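Local coordinates for protein pectate lyase (Paenibacillus sp. 0602, PDB 5GT5) that cleaves polygalacturonate by beta-elimination and probably, with calcium as cofactor, also acts on partly methylated pectins, at residues L130-L135 with D165-N170; H286-I291 with Y411-P416; I321-A326 with K342-P347. The protein carries 1 engineered substitution. One frame throughout, in Å; residues are numbered along the deposited sequence.

Interaction 1: L130-L135 with D165-N170; sequences LEFDEL and DHCVFN. Engineered in segment 165-170: V168 (natural residue Gly).
Two neighbouring rungs of a right-handed parallel beta-helix, the fold of polysaccharide lyase family 1, meet where E131 and F132 pair with V168 and F169. The backbones are in parallel register: V168 N donates to L130 O, F132 N donates to V168 O over 2.8 Å, and N170 N continues the ladder to F132 O. Inside the coil, the rings of F132 and F169 lie side by side with planes only 4° apart and centroids 4.8 Å apart. They are slid so far that they barely overlap, and F169 CE2 comes to 3.4 Å from F132 CD1. Both rings stand anti to their own carbonyl carbons (chi1 -63° and -59°), which keeps them parallel from rung to rung, and F193 carries the aromatic row on beyond F169. C167 SG sits at the edge of the F132 ring. On the other face, E131 runs alongside the engineered V168, its extended chain carrying the carboxylate past CG1 to the amide of N170. N170 ND2 uses both of its hydrogens in nearly straight bonds, one to E131 OE2 at 3.0 Å on the anti lone pair, the other to F132 O at 2.9 Å from above the carbonyl plane. The D133 carboxylate stacks across this amide, with OD1 at 3.2 Å from N170 CB. Replacing N170 by an alanine removes both N-H donors of the amide, which is likely to leave the E131 carboxylate without this mate and F132 O with one donor fewer from the adjoining rung. F132 O is gripped by two N-H groups of N170, backbone and side chain, and the pair of side-chain bonds fixes the rotation of the N170 amide, while the aromatic side relies on dispersion between aligned rings.

Interaction 2: H286-I291 with Y411-P416; sequences HAYNII and YQLDDP
H286 and Y411 form the closely packed end of the join between strand 284-288 of the beta-helix and the C-terminal loop that lies across it. The imidazole comes edge-on to the phenol face, planes at 62°, with H286 CE1 3.4 Å from Y411 CZ and displaced toward the rim of the ring. Y288 completes an aromatic cluster: Y411 CD2 stands over the centre of its ring, the two tyrosines slide past each other in opposite directions, and their planes are turned by 34°. In both, CG sits between the backbone N and the carbonyl carbon (chi1 69° for Y288), which lets the rings meet. L413 reaches back to this group through CD2, which lies 3.6 Å from Y288 CB. At the far end, N289 binds the backbone of D414 with both ends of its amide. D414 N meets N289 OD1 at 2.8 Å in the carbonyl plane on a lone pair, whereas N289 ND2 reaches D414 O at 2.9 Å from above that carbonyl plane. N289 ND2 also donates to K338 O of the next rung. The outer side is looser: Q412, exposed, turns its CB away and offers chiefly its carbonyl oxygen, which lies 3.5 Å from Y288 CE2, and Y411, L413 and D414 remain partly exposed. Outside the pair, H286 NE2 and Y411 OH both bond to E337 OE2, while H286 ND1 bonds to Y409 OH. With both ring nitrogens engaged, the imidazole is held against turning, and the carboxylate of E337 would tend to favour its protonated form.

Interaction 3: I321-A326 with K342-P347; sequences ITSNGA and KDVQYP
S323 O lies at the edge of the Y346 ring, 3.6 Å from Y346 CD2, and Q345 CG covers one face, displaced toward the rim. The amide of N324 stands steeply to this ring, planes 74° apart, with OD1 3.7 Å from Y346 CB, while its ND2 is bonded to D275; R349 adds a cation-pi contact to the ring. The backbones pair in parallel, N324 opposite Y346: Y346 N donates to S323 O at 2.9 Å, and A326 N to P347 O from above the carbonyl plane. The bond from G325 N to Y346 O is weak, and a water accepts from G325 N and donates to A326 O. The first torsion of S323 (chi1 -165°) swings OG across from its own N to take the N-H of Q345 at 2.8 Å, almost straight, and a water links this OG to D343 O. V344 CG1 packs on N324 C at 3.4 Å. At G325, a beta carbon would fall 2.5 Å from P347 O, a clash. Such rung-to-rung pairing is typical of the parallel beta-helix, here between strands 324-329 and 346-349, with N324 about 7 Å, side chain to side chain, from R276, the probable active-site arginine.

How the interactions relate
Interactions 1 and 3 each join successive rungs of the beta-helix through parallel backbone pairing, whereas interaction 2 fastens an irregular C-terminal loop to the outside of the coil. Interaction 1 is the most central and combines an interior aromatic row with a network of carboxylate-amide and backbone bonds. Interaction 3, also largely buried, leaves Y346 exposed and depends on backbone, serine and water bonds, close to the probable catalytic arginine. Interaction 2 lies farthest from the centre of the chain and away from the proposed sites, replacing strand pairing with an aromatic cluster and one asparagine. Interactions 2 and 3 approach to about 6 Å between nearest atoms, and both segments of interaction 3 fall within the chain span that interaction 2 brings together.

Interaction 1: L130-L135 with D165-N170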
loop_
_atom_site.group_PDB
_atom_site.type_symbol
_atom_site.label_atom_id
_atom_site.label_comp_id
_atom_site.label_asym_id
_atom_site.label_seq_id
_atom_site.Cartn_x
_atom_site.Cartn_y
_atom_site.Cartn_z
ATOM N N LEU A 130 -0.914 -21.624 -10.620
ATOM C CA LEU A 130 0.373 -22.085 -11.125
ATOM C C LEU A 130 0.980 -23.084 -10.167
ATOM O O LEU A 130 0.819 -22.971 -8.929
ATOM C CB LEU A 130 1.328 -20.926 -11.297
ATOM C CG LEU A 130 0.870 -19.974 -12.383
ATOM C CD1 LEU A 130 1.617 -18.681 -12.213
ATOM C CD2 LEU A 130 1.188 -20.602 -13.733
ATOM N N GLU A 131 1.657 -24.087 -10.721
ATOM C CA GLU A 131 2.411 -25.059 -9.939
ATOM C C GLU A 131 3.900 -24.783 -10.119
ATOM O O GLU A 131 4.361 -24.484 -11.222
ATOM C CB GLU A 131 2.061 -26.496 -10.337
ATOM C CG GLU A 131 2.926 -27.531 -9.580
ATOM C CD GLU A 131 2.382 -28.936 -9.654
ATOM O OE1 GLU A 131 1.385 -29.196 -10.357
ATOM O OE2 GLU A 131 2.984 -29.820 -9.006
ATOM N N PHE A 132 4.634 -24.851 -9.017
ATOM C CA PHE A 132 6.041 -24.547 -8.958
ATOM C C PHE A 132 6.793 -25.815 -8.581
ATOM O O PHE A 132 6.461 -26.476 -7.583
ATOM C CB PHE A 132 6.282 -23.452 -7.916
ATOM C CG PHE A 132 5.618 -22.158 -8.264
ATOM C CD1 PHE A 132 4.285 -21.931 -7.956
ATOM C CD2 PHE A 132 6.330 -21.175 -8.920
ATOM C CE1 PHE A 132 3.669 -20.697 -8.334
ATOM C CE2 PHE A 132 5.755 -19.962 -9.245
ATOM C CZ PHE A 132 4.418 -19.727 -8.982
ATOM N N ASP A 133 7.788 -26.179 -9.393
ATOM C CA ASP A 133 8.449 -27.472 -9.205
ATOM C C ASP A 133 9.894 -27.430 -9.675
ATOM O O ASP A 133 10.298 -26.517 -10.427
ATOM C CB ASP A 133 7.684 -28.596 -9.950
ATOM C CG ASP A 133 7.938 -29.986 -9.383
ATOM O OD1 ASP A 133 8.658 -30.146 -8.376
ATOM O OD2 ASP A 133 7.398 -30.946 -9.997
ATOM N N GLU A 134 10.658 -28.434 -9.230
ATOM C CA GLU A 134 12.033 -28.687 -9.674
ATOM C C GLU A 134 12.980 -27.529 -9.384
ATOM O O GLU A 134 13.609 -26.946 -10.275
ATOM C CB GLU A 134 12.049 -29.153 -11.148
ATOM C CG GLU A 134 11.194 -30.403 -11.338
ATOM C CD GLU A 134 11.289 -31.043 -12.726
ATOM O OE1 GLU A 134 12.094 -30.606 -13.578
ATOM O OE2 GLU A 134 10.496 -31.985 -12.939
ATOM N N LEU A 135 13.022 -27.192 -8.101
ATOM C CA LEU A 135 13.887 -26.137 -7.580
ATOM C C LEU A 135 14.540 -26.605 -6.273
ATOM O O LEU A 135 14.869 -25.779 -5.406
ATOM C CB LEU A 135 13.108 -24.822 -7.371
ATOM C CG LEU A 135 13.972 -23.553 -7.264
ATOM C CD1 LEU A 135 14.707 -23.250 -8.574
ATOM C CD2 LEU A 135 13.124 -22.364 -6.887
ATOM N N ASP A 165 -2.642 -17.428 -4.907
ATOM C CA ASP A 165 -3.864 -18.178 -4.650
ATOM C C ASP A 165 -4.039 -19.330 -5.632
ATOM O O ASP A 165 -3.705 -19.203 -6.808
ATOM C CB ASP A 165 -5.077 -17.220 -4.690
ATOM C CG ASP A 165 -6.389 -17.951 -4.727
ATOM O OD1 ASP A 165 -6.833 -18.274 -5.861
ATOM O OD2 ASP A 165 -6.981 -18.242 -3.661
ATOM N N HIS A 166 -4.518 -20.472 -5.140
ATOM C CA HIS A 166 -4.655 -21.661 -5.993
ATOM C C HIS A 166 -3.348 -22.030 -6.697
ATOM O O HIS A 166 -3.313 -22.426 -7.867
ATOM C CB HIS A 166 -5.809 -21.494 -6.995
ATOM C CG HIS A 166 -7.161 -21.737 -6.395
ATOM N ND1 HIS A 166 -7.956 -20.719 -5.913
ATOM C CD2 HIS A 166 -7.836 -22.893 -6.194
ATOM C CE1 HIS A 166 -9.086 -21.243 -5.449
ATOM N NE2 HIS A 166 -9.025 -22.555 -5.578
ATOM N N CYS A 167 -2.262 -21.948 -5.949
ATOM C CA CYS A 167 -0.975 -22.414 -6.441
ATOM C C CYS A 167 -0.548 -23.669 -5.709
ATOM O O CYS A 167 -1.081 -23.992 -4.642
ATOM C CB CYS A 167 0.104 -21.330 -6.281
ATOM S SG CYS A 167 -0.144 -19.904 -7.385
ATOM N N VAL A 168 0.390 -24.387 -6.313
ATOM C CA VAL A 168 0.979 -25.594 -5.733
ATOM C C VAL A 168 2.491 -25.473 -5.736
ATOM O O VAL A 168 3.071 -25.054 -6.745
ATOM C CB VAL A 168 0.559 -26.812 -6.527
ATOM C CG1 VAL A 168 1.273 -28.093 -6.029
ATOM C CG2 VAL A 168 -0.859 -26.960 -6.332
ATOM N N PHE A 169 3.111 -25.827 -4.606
ATOM C CA PHE A 169 4.559 -25.741 -4.443
ATOM C C PHE A 169 5.077 -27.096 -4.015
ATOM O O PHE A 169 4.506 -27.723 -3.125
ATOM C CB PHE A 169 4.910 -24.686 -3.392
ATOM C CG PHE A 169 4.413 -23.309 -3.723
ATOM C CD1 PHE A 169 3.101 -22.936 -3.437
ATOM C CD2 PHE A 169 5.251 -22.403 -4.353
ATOM C CE1 PHE A 169 2.649 -21.664 -3.723
ATOM C CE2 PHE A 169 4.804 -21.121 -4.660
ATOM C CZ PHE A 169 3.505 -20.749 -4.348
ATOM N N ASN A 170 6.160 -27.525 -4.663
ATOM C CA ASN A 170 6.822 -28.790 -4.359
ATOM C C ASN A 170 8.099 -28.511 -3.563
ATOM O O ASN A 170 8.201 -27.457 -2.944
ATOM C CB ASN A 170 7.102 -29.532 -5.670
ATOM C CG ASN A 170 5.834 -29.984 -6.364
ATOM O OD1 ASN A 170 5.327 -31.088 -6.089
ATOM N ND2 ASN A 170 5.313 -29.155 -7.274
HETATM O O HOH W 1 6.415 -33.659 -8.151
#

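Interaction 2: H286-I291 with Y411-P416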
loop_
_atom_site.group_PDB
_atom_site.type_symbol
_atom_site.label_atom_id
_atom_site.label_comp_id
_atom_site.label_asym_id
_atom_site.label_seq_id
_atom_site.Cartn_x
_atom_site.Cartn_y
_atom_site.Cartn_z
ATOM N N HIS A 286 -1.642 -13.929 10.248
ATOM C CA HIS A 286 -2.909 -14.573 10.578
ATOM C C HIS A 286 -3.091 -15.780 9.675
ATOM O O HIS A 286 -3.128 -15.634 8.439
ATOM C CB HIS A 286 -4.046 -13.549 10.390
ATOM C CG HIS A 286 -5.423 -14.103 10.628
ATOM N ND1 HIS A 286 -6.511 -13.707 9.880
ATOM C CD2 HIS A 286 -5.892 -14.957 11.565
ATOM C CE1 HIS A 286 -7.590 -14.340 10.311
ATOM N NE2 HIS A 286 -7.247 -15.113 11.319
ATOM N N ALA A 287 -3.193 -16.961 10.283
ATOM C CA ALA A 287 -3.525 -18.183 9.562
ATOM C C ALA A 287 -4.880 -18.678 10.052
ATOM O O ALA A 287 -5.115 -18.823 11.253
ATOM C CB ALA A 287 -2.470 -19.233 9.768
ATOM N N TYR A 288 -5.786 -18.903 9.114
ATOM C CA TYR A 288 -7.063 -19.519 9.454
ATOM C C TYR A 288 -7.417 -20.613 8.477
ATOM O O TYR A 288 -7.099 -20.544 7.291
ATOM C CB TYR A 288 -8.190 -18.484 9.584
ATOM C CG TYR A 288 -8.685 -17.775 8.316
ATOM C CD1 TYR A 288 -8.084 -16.592 7.871
ATOM C CD2 TYR A 288 -9.799 -18.261 7.597
ATOM C CE1 TYR A 288 -8.585 -15.905 6.775
ATOM C CE2 TYR A 288 -10.297 -17.579 6.474
ATOM C CZ TYR A 288 -9.663 -16.423 6.064
ATOM O OH TYR A 288 -10.138 -15.737 4.972
ATOM N N ASN A 289 -8.068 -21.667 8.974
ATOM C CA ASN A 289 -8.481 -22.778 8.116
ATOM C C ASN A 289 -7.320 -23.291 7.280
ATOM O O ASN A 289 -7.460 -23.499 6.073
ATOM C CB ASN A 289 -9.635 -22.375 7.182
ATOM C CG ASN A 289 -10.972 -22.134 7.909
ATOM O OD1 ASN A 289 -11.814 -21.402 7.384
ATOM N ND2 ASN A 289 -11.183 -22.757 9.071
ATOM N N ILE A 290 -6.172 -23.495 7.929
ATOM C CA ILE A 290 -5.050 -24.172 7.255
ATOM C C ILE A 290 -4.865 -25.558 7.829
ATOM O O ILE A 290 -5.397 -25.856 8.908
ATOM C CB ILE A 290 -3.707 -23.370 7.298
ATOM C CG1 ILE A 290 -3.152 -23.232 8.728
ATOM C CG2 ILE A 290 -3.910 -21.982 6.618
ATOM C CD1 ILE A 290 -1.668 -22.818 8.747
ATOM N N ILE A 291 -4.138 -26.408 7.105
ATOM C CA ILE A 291 -3.794 -27.759 7.550
ATOM C C ILE A 291 -2.284 -27.892 7.559
ATOM O O ILE A 291 -1.635 -27.571 6.550
ATOM C CB ILE A 291 -4.370 -28.814 6.608
ATOM C CG1 ILE A 291 -5.897 -28.725 6.618
ATOM C CG2 ILE A 291 -3.925 -30.221 7.023
ATOM C CD1 ILE A 291 -6.545 -29.675 5.644
ATOM N N TYR A 411 -13.717 -11.737 7.677
ATOM C CA TYR A 411 -13.475 -13.045 7.106
ATOM C C TYR A 411 -14.407 -14.037 7.767
ATOM O O TYR A 411 -14.816 -13.864 8.922
ATOM C CB TYR A 411 -12.008 -13.486 7.298
ATOM C CG TYR A 411 -11.554 -13.565 8.734
ATOM C CD1 TYR A 411 -11.148 -12.428 9.440
ATOM C CD2 TYR A 411 -11.511 -14.794 9.399
ATOM C CE1 TYR A 411 -10.744 -12.504 10.759
ATOM C CE2 TYR A 411 -11.106 -14.876 10.710
ATOM C CZ TYR A 411 -10.715 -13.744 11.385
ATOM O OH TYR A 411 -10.311 -13.817 12.694
ATOM N N GLN A 412 -14.719 -15.075 7.011
ATOM C CA GLN A 412 -15.567 -16.177 7.431
ATOM C C GLN A 412 -14.683 -17.358 7.794
ATOM O O GLN A 412 -13.722 -17.666 7.082
ATOM C CB GLN A 412 -16.493 -16.559 6.276
ATOM C CG GLN A 412 -17.364 -17.777 6.530
ATOM C CD GLN A 412 -18.640 -17.464 7.276
ATOM O OE1 GLN A 412 -18.987 -16.297 7.480
ATOM N NE2 GLN A 412 -19.336 -18.513 7.718
ATOM N N LEU A 413 -15.012 -18.020 8.893
ATOM C CA LEU A 413 -14.276 -19.198 9.345
ATOM C C LEU A 413 -15.067 -20.468 9.112
ATOM O O LEU A 413 -16.246 -20.544 9.483
ATOM C CB LEU A 413 -14.013 -19.072 10.835
ATOM C CG LEU A 413 -12.981 -18.031 11.251
ATOM C CD1 LEU A 413 -12.965 -17.794 12.764
ATOM C CD2 LEU A 413 -11.632 -18.512 10.759
ATOM N N ASP A 414 -14.433 -21.462 8.492
ATOM C CA ASP A 414 -15.011 -22.796 8.408
ATOM C C ASP A 414 -14.671 -23.598 9.633
ATOM O O ASP A 414 -13.725 -23.269 10.350
ATOM C CB ASP A 414 -14.494 -23.548 7.189
ATOM C CG ASP A 414 -14.783 -22.828 5.909
ATOM O OD1 ASP A 414 -15.715 -21.990 5.894
ATOM O OD2 ASP A 414 -14.077 -23.099 4.911
ATOM N N ASP A 415 -15.461 -24.639 9.889
ATOM C CA ASP A 415 -15.148 -25.505 11.022
ATOM C C ASP A 415 -13.961 -26.397 10.695
ATOM O O ASP A 415 -13.897 -27.007 9.635
ATOM C CB ASP A 415 -16.337 -26.376 11.426
ATOM C CG ASP A 415 -16.130 -26.984 12.793
ATOM O OD1 ASP A 415 -15.470 -28.023 12.887
ATOM O OD2 ASP A 415 -16.561 -26.380 13.803
ATOM N N PRO A 416 -13.014 -26.511 11.629
ATOM C CA PRO A 416 -11.874 -27.373 11.302
ATOM C C PRO A 416 -12.229 -28.845 11.112
ATOM O O PRO A 416 -11.457 -29.559 10.487
ATOM C CB PRO A 416 -10.939 -27.184 12.502
ATOM C CG PRO A 416 -11.847 -26.698 13.601
ATOM C CD PRO A 416 -12.871 -25.867 12.948
#

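Interaction 3: I321-A326 with K342-P347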
loop_
_atom_site.group_PDB
_atom_site.type_symbol
_atom_site.label_atom_id
_atom_site.label_comp_id
_atom_site.label_asym_id
_atom_site.label_seq_id
_atom_site.Cartn_x
_atom_site.Cartn_y
_atom_site.Cartn_z
ATOM N N ILE A 321 14.501 -34.744 10.694
ATOM C CA ILE A 321 13.148 -34.205 10.551
ATOM C C ILE A 321 12.899 -33.139 11.604
ATOM O O ILE A 321 12.792 -33.439 12.786
ATOM C CB ILE A 321 12.121 -35.328 10.684
ATOM C CG1 ILE A 321 12.362 -36.410 9.628
ATOM C CG2 ILE A 321 10.688 -34.803 10.599
ATOM C CD1 ILE A 321 12.131 -35.947 8.206
ATOM N N THR A 322 12.820 -31.877 11.180
ATOM C CA THR A 322 12.354 -30.816 12.070
ATOM C C THR A 322 10.850 -30.946 12.098
ATOM O O THR A 322 10.242 -31.372 11.105
ATOM C CB THR A 322 12.812 -29.464 11.533
ATOM O OG1 THR A 322 14.247 -29.457 11.613
ATOM C CG2 THR A 322 12.253 -28.281 12.343
ATOM N N SER A 323 10.249 -30.662 13.252
ATOM C CA SER A 323 8.808 -30.880 13.442
ATOM C C SER A 323 8.178 -29.690 14.122
ATOM O O SER A 323 7.727 -29.768 15.267
ATOM C CB SER A 323 8.594 -32.175 14.244
ATOM O OG SER A 323 7.250 -32.618 14.181
ATOM N N ASN A 324 8.189 -28.567 13.403
ATOM C CA ASN A 324 7.645 -27.319 13.884
ATOM C C ASN A 324 6.399 -26.936 13.120
ATOM O O ASN A 324 6.162 -27.430 12.026
ATOM C CB ASN A 324 8.653 -26.179 13.737
ATOM C CG ASN A 324 9.861 -26.313 14.660
ATOM O OD1 ASN A 324 9.860 -27.087 15.637
ATOM N ND2 ASN A 324 10.917 -25.541 14.340
ATOM N N GLY A 325 5.618 -26.041 13.680
ATOM C CA GLY A 325 4.425 -25.519 13.030
ATOM C C GLY A 325 4.531 -24.020 12.792
ATOM O O GLY A 325 5.271 -23.572 11.900
ATOM N N ALA A 326 3.797 -23.237 13.578
ATOM C CA ALA A 326 3.820 -21.772 13.493
ATOM C C ALA A 326 4.803 -21.223 14.523
ATOM O O ALA A 326 4.902 -21.740 15.659
ATOM C CB ALA A 326 2.399 -21.217 13.766
ATOM N N LYS A 342 -1.499 -32.093 12.321
ATOM C CA LYS A 342 -1.272 -33.512 12.509
ATOM C C LYS A 342 0.195 -33.857 12.452
ATOM O O LYS A 342 0.879 -33.549 11.456
ATOM C CB LYS A 342 -2.049 -34.320 11.458
ATOM C CG LYS A 342 -1.944 -35.831 11.690
ATOM C CD LYS A 342 -2.836 -36.604 10.750
ATOM C CE LYS A 342 -2.804 -38.076 11.127
ATOM N NZ LYS A 342 -1.480 -38.667 10.852
ATOM N N ASP A 343 0.658 -34.510 13.519
ATOM C CA ASP A 343 1.992 -35.090 13.591
ATOM C C ASP A 343 3.103 -34.050 13.499
ATOM O O ASP A 343 4.196 -34.316 13.011
ATOM C CB ASP A 343 2.139 -36.228 12.583
ATOM C CG ASP A 343 1.456 -37.506 13.062
ATOM O OD1 ASP A 343 1.152 -37.585 14.273
ATOM O OD2 ASP A 343 1.249 -38.437 12.243
ATOM N N VAL A 344 2.810 -32.879 14.043
ATOM C CA VAL A 344 3.800 -31.825 14.255
ATOM C C VAL A 344 4.090 -31.780 15.749
ATOM O O VAL A 344 3.187 -31.524 16.552
ATOM C CB VAL A 344 3.269 -30.456 13.773
ATOM C CG1 VAL A 344 4.259 -29.352 14.137
ATOM C CG2 VAL A 344 3.011 -30.479 12.241
ATOM N N GLN A 345 5.331 -32.052 16.129
ATOM C CA GLN A 345 5.663 -32.187 17.552
ATOM C C GLN A 345 5.633 -30.853 18.309
ATOM O O GLN A 345 5.247 -30.800 19.489
ATOM C CB GLN A 345 7.024 -32.858 17.706
ATOM C CG GLN A 345 7.352 -33.163 19.206
ATOM C CD GLN A 345 8.519 -34.110 19.375
ATOM O OE1 GLN A 345 8.971 -34.742 18.423
ATOM N NE2 GLN A 345 8.998 -34.233 20.606
ATOM N N TYR A 346 6.066 -29.778 17.648
ATOM C CA TYR A 346 6.173 -28.467 18.288
ATOM C C TYR A 346 5.373 -27.482 17.463
ATOM O O TYR A 346 5.929 -26.656 16.744
ATOM C CB TYR A 346 7.637 -28.010 18.395
ATOM C CG TYR A 346 8.513 -28.982 19.160
ATOM C CD1 TYR A 346 8.459 -29.031 20.542
ATOM C CD2 TYR A 346 9.381 -29.843 18.498
ATOM C CE1 TYR A 346 9.256 -29.935 21.254
ATOM C CE2 TYR A 346 10.184 -30.738 19.197
ATOM C CZ TYR A 346 10.116 -30.769 20.568
ATOM O OH TYR A 346 10.923 -31.657 21.253
ATOM N N PRO A 347 4.044 -27.551 17.547
ATOM C CA PRO A 347 3.211 -26.753 16.634
ATOM C C PRO A 347 3.217 -25.247 16.867
ATOM O O PRO A 347 2.816 -24.512 15.961
ATOM C CB PRO A 347 1.799 -27.303 16.887
ATOM C CG PRO A 347 1.872 -27.868 18.320
ATOM C CD PRO A 347 3.257 -28.448 18.421
HETATM O O HOH W 2 6.833 -34.302 12.114
HETATM O O HOH W 3 6.353 -24.357 15.755
#